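Local coordinates for protein Sec-alkylsulfatase (Pseudomonas sp., PDB 4AXH) that hydrolyses the sulfate esters of (R)-secondary alcohols with strict inversion of configuration, using two zinc ions, to give (S)-alcohols and sulfate, at residues 479-484 and 499-504; 137-142 and 168-173. All coordinates share one frame; numbering follows the deposited sequence.

Contact 1: 479-484 and 499-504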
ATOM      1  N   TRP A 479      -6.019  27.575   1.329  1.00 56.18           N
ATOM      2  CA  TRP A 479      -4.886  28.093   2.086  1.00 56.72           C
ATOM      3  C   TRP A 479      -5.325  28.458   3.497  1.00 58.07           C
ATOM      4  O   TRP A 479      -4.615  28.141   4.450  1.00 57.06           O
ATOM      5  CB  TRP A 479      -4.183  29.239   1.357  1.00 56.57           C
ATOM      6  CG  TRP A 479      -3.032  29.832   2.119  1.00 58.53           C
ATOM      7  CD1 TRP A 479      -2.951  31.097   2.627  1.00 61.65           C
ATOM      8  CD2 TRP A 479      -1.823  29.160   2.518  1.00 58.20           C
ATOM      9  NE1 TRP A 479      -1.762  31.258   3.310  1.00 60.95           N
ATOM     10  CE2 TRP A 479      -1.044  30.094   3.241  1.00 61.71           C
ATOM     11  CE3 TRP A 479      -1.306  27.874   2.302  1.00 59.19           C
ATOM     12  CZ2 TRP A 479       0.217  29.785   3.744  1.00 60.82           C
ATOM     13  CZ3 TRP A 479      -0.066  27.559   2.827  1.00 60.94           C
ATOM     14  CH2 TRP A 479       0.681  28.507   3.544  1.00 61.70           C
ATOM     15  N   ALA A 480      -6.526  29.039   3.639  1.00 53.00           N
ATOM     16  CA  ALA A 480      -7.106  29.358   4.934  1.00 52.85           C
ATOM     17  C   ALA A 480      -7.083  28.138   5.890  1.00 58.54           C
ATOM     18  O   ALA A 480      -6.586  28.285   7.002  1.00 60.15           O
ATOM     19  CB  ALA A 480      -8.524  29.857   4.762  1.00 53.49           C
ATOM     20  N   VAL A 481      -7.539  26.934   5.440  1.00 53.30           N
ATOM     21  CA  VAL A 481      -7.544  25.708   6.256  1.00 52.44           C
ATOM     22  C   VAL A 481      -6.162  25.225   6.663  1.00 56.09           C
ATOM     23  O   VAL A 481      -6.031  24.624   7.726  1.00 55.66           O
ATOM     24  CB  VAL A 481      -8.441  24.545   5.756  1.00 55.71           C
ATOM     25  CG1 VAL A 481      -9.891  24.976   5.619  1.00 55.59           C
ATOM     26  CG2 VAL A 481      -7.926  23.949   4.463  1.00 55.53           C
ATOM     27  N   GLN A 482      -5.138  25.484   5.838  1.00 53.37           N
ATOM     28  CA  GLN A 482      -3.759  25.110   6.155  1.00 54.06           C
ATOM     29  C   GLN A 482      -3.232  25.948   7.332  1.00 59.18           C
ATOM     30  O   GLN A 482      -2.584  25.391   8.211  1.00 58.23           O
ATOM     31  CB  GLN A 482      -2.855  25.235   4.926  1.00 55.48           C
ATOM     32  CG  GLN A 482      -2.968  24.051   3.978  1.00 71.93           C
ATOM     33  CD  GLN A 482      -2.087  22.906   4.400  1.00 97.49           C
ATOM     34  OE1 GLN A 482      -0.874  23.058   4.581  1.00 92.70           O
ATOM     35  NE2 GLN A 482      -2.674  21.729   4.547  1.00 93.02           N
ATOM     36  N   LEU A 483      -3.551  27.276   7.371  1.00 56.35           N
ATOM     37  CA  LEU A 483      -3.171  28.182   8.468  1.00 55.92           C
ATOM     38  C   LEU A 483      -3.932  27.806   9.737  1.00 61.03           C
ATOM     39  O   LEU A 483      -3.310  27.606  10.786  1.00 61.88           O
ATOM     40  CB  LEU A 483      -3.442  29.666   8.128  1.00 55.78           C
ATOM     41  CG  LEU A 483      -2.702  30.324   6.939  1.00 60.20           C
ATOM     42  CD1 LEU A 483      -2.641  31.804   7.094  1.00 61.59           C
ATOM     43  CD2 LEU A 483      -1.259  29.866   6.826  1.00 60.39           C
ATOM     44  N   GLY A 484      -5.257  27.680   9.609  1.00 56.05           N
ATOM     45  CA  GLY A 484      -6.171  27.294  10.679  1.00 55.24           C
ATOM     46  C   GLY A 484      -5.807  26.000  11.375  1.00 58.56           C
ATOM     47  O   GLY A 484      -5.976  25.900  12.586  1.00 58.80           O
ATOM     48  N   ALA A 499     -13.455  28.672  14.688  1.00 56.23           N
ATOM     49  CA  ALA A 499     -14.637  29.161  13.972  1.00 54.99           C
ATOM     50  C   ALA A 499     -14.302  29.520  12.537  1.00 58.64           C
ATOM     51  O   ALA A 499     -15.097  29.237  11.641  1.00 58.15           O
ATOM     52  CB  ALA A 499     -15.232  30.366  14.688  1.00 55.29           C
ATOM     53  N   LEU A 500     -13.110  30.116  12.323  1.00 54.35           N
ATOM     54  CA  LEU A 500     -12.614  30.531  11.022  1.00 53.42           C
ATOM     55  C   LEU A 500     -12.277  29.329  10.195  1.00 59.00           C
ATOM     56  O   LEU A 500     -12.807  29.223   9.090  1.00 59.44           O
ATOM     57  CB  LEU A 500     -11.410  31.475  11.165  1.00 52.87           C
ATOM     58  CG  LEU A 500     -11.654  33.015  11.017  1.00 56.68           C
ATOM     59  CD1 LEU A 500     -13.118  33.424  11.180  1.00 56.41           C
ATOM     60  CD2 LEU A 500     -10.774  33.799  11.962  1.00 59.44           C
ATOM     61  N   GLN A 501     -11.473  28.376  10.740  1.00 55.08           N
ATOM     62  CA  GLN A 501     -11.136  27.149  10.010  1.00 54.10           C
ATOM     63  C   GLN A 501     -12.388  26.342   9.657  1.00 58.56           C
ATOM     64  O   GLN A 501     -12.447  25.773   8.568  1.00 60.42           O
ATOM     65  CB  GLN A 501     -10.110  26.293  10.737  1.00 54.67           C
ATOM     66  CG  GLN A 501      -9.241  25.504   9.752  1.00 55.74           C
ATOM     67  CD  GLN A 501      -8.748  24.159  10.265  1.00 74.86           C
ATOM     68  OE1 GLN A 501      -8.986  23.834  11.536  1.00 68.35           O
ATOM     69  NE2 GLN A 501      -8.145  23.378   9.521  1.00 64.39           N
ATOM     70  N   ALA A 502     -13.407  26.351  10.534  1.00 52.88           N
ATOM     71  CA  ALA A 502     -14.675  25.661  10.292  1.00 51.41           C
ATOM     72  C   ALA A 502     -15.429  26.341   9.165  1.00 54.47           C
ATOM     73  O   ALA A 502     -15.994  25.644   8.319  1.00 55.46           O
ATOM     74  CB  ALA A 502     -15.516  25.632  11.550  1.00 51.57           C
ATOM     75  N   ASP A 503     -15.380  27.688   9.110  1.00 48.36           N
ATOM     76  CA  ASP A 503     -16.040  28.513   8.085  1.00 47.74           C
ATOM     77  C   ASP A 503     -15.457  28.266   6.693  1.00 48.26           C
ATOM     78  O   ASP A 503     -16.213  28.136   5.728  1.00 46.73           O
ATOM     79  CB  ASP A 503     -15.968  30.021   8.446  1.00 50.37           C
ATOM     80  CG  ASP A 503     -17.003  30.537   9.460  1.00 66.94           C
ATOM     81  OD1 ASP A 503     -17.619  29.704  10.174  1.00 76.48           O
ATOM     82  OD2 ASP A 503     -17.206  31.776   9.530  1.00 67.50           O
ATOM     83  N   ALA A 504     -14.115  28.189   6.602  1.00 43.28           N
ATOM     84  CA  ALA A 504     -13.356  27.944   5.379  1.00 41.71           C
ATOM     85  C   ALA A 504     -13.569  26.519   4.864  1.00 42.87           C
ATOM     86  O   ALA A 504     -13.744  26.370   3.655  1.00 42.95           O
ATOM     87  CB  ALA A 504     -11.885  28.214   5.606  1.00 42.38           C
TER

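Contact 2: 137-142 and 168-173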
ATOM      1  N   ILE A 137     -33.483  -9.154  -7.130  1.00 31.77           N
ATOM      2  CA  ILE A 137     -34.408 -10.266  -6.933  1.00 31.67           C
ATOM      3  C   ILE A 137     -34.732 -10.957  -8.249  1.00 35.99           C
ATOM      4  O   ILE A 137     -35.442 -10.390  -9.069  1.00 36.74           O
ATOM      5  CB  ILE A 137     -35.692  -9.889  -6.153  1.00 33.84           C
ATOM      6  CG1 ILE A 137     -35.356  -9.228  -4.821  1.00 33.05           C
ATOM      7  CG2 ILE A 137     -36.547 -11.145  -5.943  1.00 34.67           C
ATOM      8  CD1 ILE A 137     -36.322  -8.182  -4.374  1.00 36.72           C
ATOM      9  N   ILE A 138     -34.217 -12.173  -8.437  1.00 32.91           N
ATOM     10  CA  ILE A 138     -34.470 -13.009  -9.619  1.00 33.09           C
ATOM     11  C   ILE A 138     -35.597 -13.958  -9.233  1.00 38.22           C
ATOM     12  O   ILE A 138     -35.519 -14.626  -8.195  1.00 37.41           O
ATOM     13  CB  ILE A 138     -33.224 -13.815 -10.096  1.00 36.39           C
ATOM     14  CG1 ILE A 138     -31.927 -13.010 -10.048  1.00 37.66           C
ATOM     15  CG2 ILE A 138     -33.435 -14.419 -11.468  1.00 37.25           C
ATOM     16  CD1 ILE A 138     -30.644 -13.903  -9.947  1.00 41.33           C
ATOM     17  N   GLU A 139     -36.639 -14.034 -10.069  1.00 36.39           N
ATOM     18  CA  GLU A 139     -37.759 -14.941  -9.818  1.00 36.12           C
ATOM     19  C   GLU A 139     -37.415 -16.440  -9.879  1.00 49.87           C
ATOM     20  O   GLU A 139     -36.909 -16.978  -8.882  1.00 53.90           O
ATOM     21  CB  GLU A 139     -39.043 -14.503 -10.505  1.00 35.33           C
ATOM     22  CG  GLU A 139     -39.677 -13.421  -9.641  1.00 26.86           C
ATOM     23  CD  GLU A 139     -40.754 -12.514 -10.179  1.00 35.61           C
ATOM     24  OE1 GLU A 139     -41.323 -12.797 -11.259  1.00 46.03           O
ATOM     25  OE2 GLU A 139     -41.108 -11.566  -9.447  1.00 30.39           O
ATOM     26  N   GLY A 140     -37.590 -17.091 -11.009  1.00 47.91           N
ATOM     27  CA  GLY A 140     -37.245 -18.509 -11.050  1.00 48.50           C
ATOM     28  C   GLY A 140     -38.410 -19.431 -10.764  1.00 52.08           C
ATOM     29  O   GLY A 140     -39.481 -18.980 -10.325  1.00 51.55           O
ATOM     30  N   ASP A 141     -38.186 -20.740 -11.016  1.00 48.85           N
ATOM     31  CA  ASP A 141     -39.162 -21.836 -10.917  1.00 48.66           C
ATOM     32  C   ASP A 141     -40.088 -21.859  -9.700  1.00 55.68           C
ATOM     33  O   ASP A 141     -41.287 -21.595  -9.860  1.00 56.02           O
ATOM     34  CB  ASP A 141     -38.522 -23.210 -11.227  1.00 49.29           C
ATOM     35  CG  ASP A 141     -38.027 -23.377 -12.664  1.00 57.71           C
ATOM     36  OD1 ASP A 141     -38.473 -22.599 -13.555  1.00 57.51           O
ATOM     37  OD2 ASP A 141     -37.243 -24.315 -12.915  1.00 59.79           O
ATOM     38  N   SER A 142     -39.543 -22.139  -8.495  1.00 54.11           N
ATOM     39  CA  SER A 142     -40.324 -22.242  -7.256  1.00 54.61           C
ATOM     40  C   SER A 142     -40.241 -21.029  -6.315  1.00 59.07           C
ATOM     41  O   SER A 142     -41.279 -20.505  -5.909  1.00 59.48           O
ATOM     42  CB  SER A 142     -39.994 -23.534  -6.512  1.00 57.98           C
ATOM     43  OG  SER A 142     -38.617 -23.657  -6.192  1.00 65.00           O
ATOM     44  N   PRO A 168     -45.562 -11.930  -6.229  1.00 49.11           N
ATOM     45  CA  PRO A 168     -46.076 -13.075  -5.462  1.00 48.30           C
ATOM     46  C   PRO A 168     -45.105 -13.560  -4.394  1.00 45.02           C
ATOM     47  O   PRO A 168     -43.898 -13.639  -4.624  1.00 44.21           O
ATOM     48  CB  PRO A 168     -46.330 -14.147  -6.533  1.00 50.54           C
ATOM     49  CG  PRO A 168     -45.367 -13.821  -7.622  1.00 55.96           C
ATOM     50  CD  PRO A 168     -45.278 -12.312  -7.632  1.00 51.36           C
ATOM     51  N   LYS A 169     -45.686 -13.884  -3.243  1.00 37.24           N
ATOM     52  CA  LYS A 169     -45.025 -14.409  -2.063  0.50 36.10           C
ATOM     53  C   LYS A 169     -44.487 -15.815  -2.281  1.00 38.22           C
ATOM     54  O   LYS A 169     -45.269 -16.720  -2.518  1.00 39.73           O
ATOM     55  CB  LYS A 169     -46.000 -14.375  -0.888  0.50 37.22           C
ATOM     56  CG  LYS A 169     -45.325 -14.619   0.419  0.50 35.57           C
ATOM     57  CD  LYS A 169     -43.952 -13.951   0.531  0.50 32.31           C
ATOM     58  CE  LYS A 169     -42.856 -14.959   0.666  0.50 29.85           C
ATOM     59  NZ  LYS A 169     -42.114 -14.797   1.908  0.50 36.59           N
ATOM     60  N   LYS A 170     -43.168 -15.982  -2.246  1.00 34.22           N
ATOM     61  CA  LYS A 170     -42.440 -17.227  -2.542  0.50 34.11           C
ATOM     62  C   LYS A 170     -41.278 -17.371  -1.558  1.00 38.87           C
ATOM     63  O   LYS A 170     -40.818 -16.350  -1.042  1.00 41.58           O
ATOM     64  CB  LYS A 170     -41.817 -17.162  -3.978  0.50 36.07           C
ATOM     65  CG  LYS A 170     -42.762 -16.846  -5.148  0.50 37.58           C
ATOM     66  CD  LYS A 170     -42.032 -16.879  -6.491  0.50 46.81           C
ATOM     67  CE  LYS A 170     -42.241 -15.621  -7.323  0.50 47.14           C
ATOM     68  NZ  LYS A 170     -42.662 -15.937  -8.724  0.50 28.33           N
ATOM     69  N   PRO A 171     -40.705 -18.580  -1.301  1.00 33.62           N
ATOM     70  CA  PRO A 171     -39.544 -18.616  -0.397  1.00 31.97           C
ATOM     71  C   PRO A 171     -38.305 -18.076  -1.086  1.00 34.92           C
ATOM     72  O   PRO A 171     -38.397 -17.643  -2.219  1.00 36.47           O
ATOM     73  CB  PRO A 171     -39.390 -20.122  -0.092  1.00 32.98           C
ATOM     74  CG  PRO A 171     -39.937 -20.808  -1.290  1.00 36.88           C
ATOM     75  CD  PRO A 171     -41.059 -19.955  -1.771  1.00 33.42           C
ATOM     76  N   ILE A 172     -37.148 -18.188  -0.428  1.00 31.13           N
ATOM     77  CA  ILE A 172     -35.821 -17.842  -0.917  1.00 29.43           C
ATOM     78  C   ILE A 172     -35.093 -19.157  -1.043  1.00 36.34           C
ATOM     79  O   ILE A 172     -34.859 -19.836  -0.040  1.00 36.68           O
ATOM     80  CB  ILE A 172     -35.117 -16.830   0.023  1.00 31.14           C
ATOM     81  CG1 ILE A 172     -35.869 -15.472  -0.011  1.00 31.70           C
ATOM     82  CG2 ILE A 172     -33.639 -16.680  -0.337  1.00 28.27           C
ATOM     83  CD1 ILE A 172     -35.567 -14.485   1.117  1.00 28.22           C
ATOM     84  N   VAL A 173     -34.805 -19.558  -2.287  1.00 34.40           N
ATOM     85  CA  VAL A 173     -34.110 -20.808  -2.595  1.00 34.19           C
ATOM     86  C   VAL A 173     -32.590 -20.566  -2.615  1.00 35.63           C
ATOM     87  O   VAL A 173     -31.798 -21.438  -2.256  1.00 34.64           O
ATOM     88  CB  VAL A 173     -34.611 -21.412  -3.933  1.00 39.40           C
ATOM     89  CG1 VAL A 173     -33.901 -22.740  -4.241  1.00 41.11           C
ATOM     90  CG2 VAL A 173     -36.122 -21.613  -3.916  1.00 38.70           C
TER

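Contact 1: 479-484 and 499-504
With chi1 at -149° and a bend at chi2, Gln501 lays its amide alongside Gly484 and brings NE2 to the carbonyl of Val481. The motif is an antiparallel helix hairpin, helices 477-490 and 495-511, within the all-helical alkylsulfatase dimerisation region, which by sequence belongs with the TPR-like families, consistent with such paired helices. The two short segments run at 151° to each other with their axes 8.8 Å apart, and Ala480, Gly484 and Ala504 lie at the interface. Gly484 is 5.0 Å from Gln501, CA to CA, and the glutamine chain passes over its backbone, with Gln501 CG 3.7 Å from Gly484 CA. On the polar side the amide gives one weak bond, from Gln501 NE2 to Val481 O at 3.0 Å, bent to 126° at the hydrogen. Helix 515-529 packs against the outer side of helix 495-511 through Ala502, while Trp479 meets Tyr454 of the second subunit edge-to-face. One turn away from the glutamine the contact is between methyl groups: Ala504 CB sits 3.8 Å from Ala480 CB and equally far from Val481 CG1.

Contact 2: 137-142 and 168-173
Glu139 to Ser142 and Lys170 to Val173 run nearly perpendicular, their end-to-end directions 86° apart, and even the nearest CA atoms, those of Ser142 and Lys170, stay 7.2 Å from each other. Segment 137-142 leaves strand 135-138 and turns through Gly140, which has a positive phi (94°); segment 168-173 leads into strand 172-176 of the metallo-beta-lactamase fold. No hydrogen bond joins them. Lys170, modelled in two conformers, does most of the bridging. In the one described its aliphatic chain runs past the carbonyl of Ser142, with CD 3.7 Å from Ser142 O, then crosses Glu139 at about a right angle. Lys170 NZ, its position correspondingly uncertain, lies 4.3 Å from Glu139 OE1: opposite charges that may attract weakly, but too far apart for a salt bridge. The carboxylate has firmer partners, since OE1 pairs with Arg167 and OE2 with Tyr163 OH. At the other end, Val173 CG2 lies 3.9 Å from Ser142 OG, a hydroxyl bonded to Asp278. The contact lies by the start of strand 144-147, between the end of strand 135-138 and the start of 172-176, with Lys170 also resting on Leu144 and Tyr163 of helix 153-164 beside Ile137.

In the fold
Contact 1 and contact 2 lie on opposite sides of the chain's centre, their own centres about 55 Å apart and their nearest atoms about 41 Å apart, and they share no helix or strand. Contact 1 is buried in the dimerisation region, close to the second subunit, and joins two successive helices through small residues and a single weak amide bond. Contact 2 sits at the surface of the catalytic metallo-beta-lactamase region, where loops flanking two strands meet through a lysine chain without any direct hydrogen bond, with Glu139 and Ser142 taking their polar partners outside the two segments. Both are away from the zinc and sulfate sites.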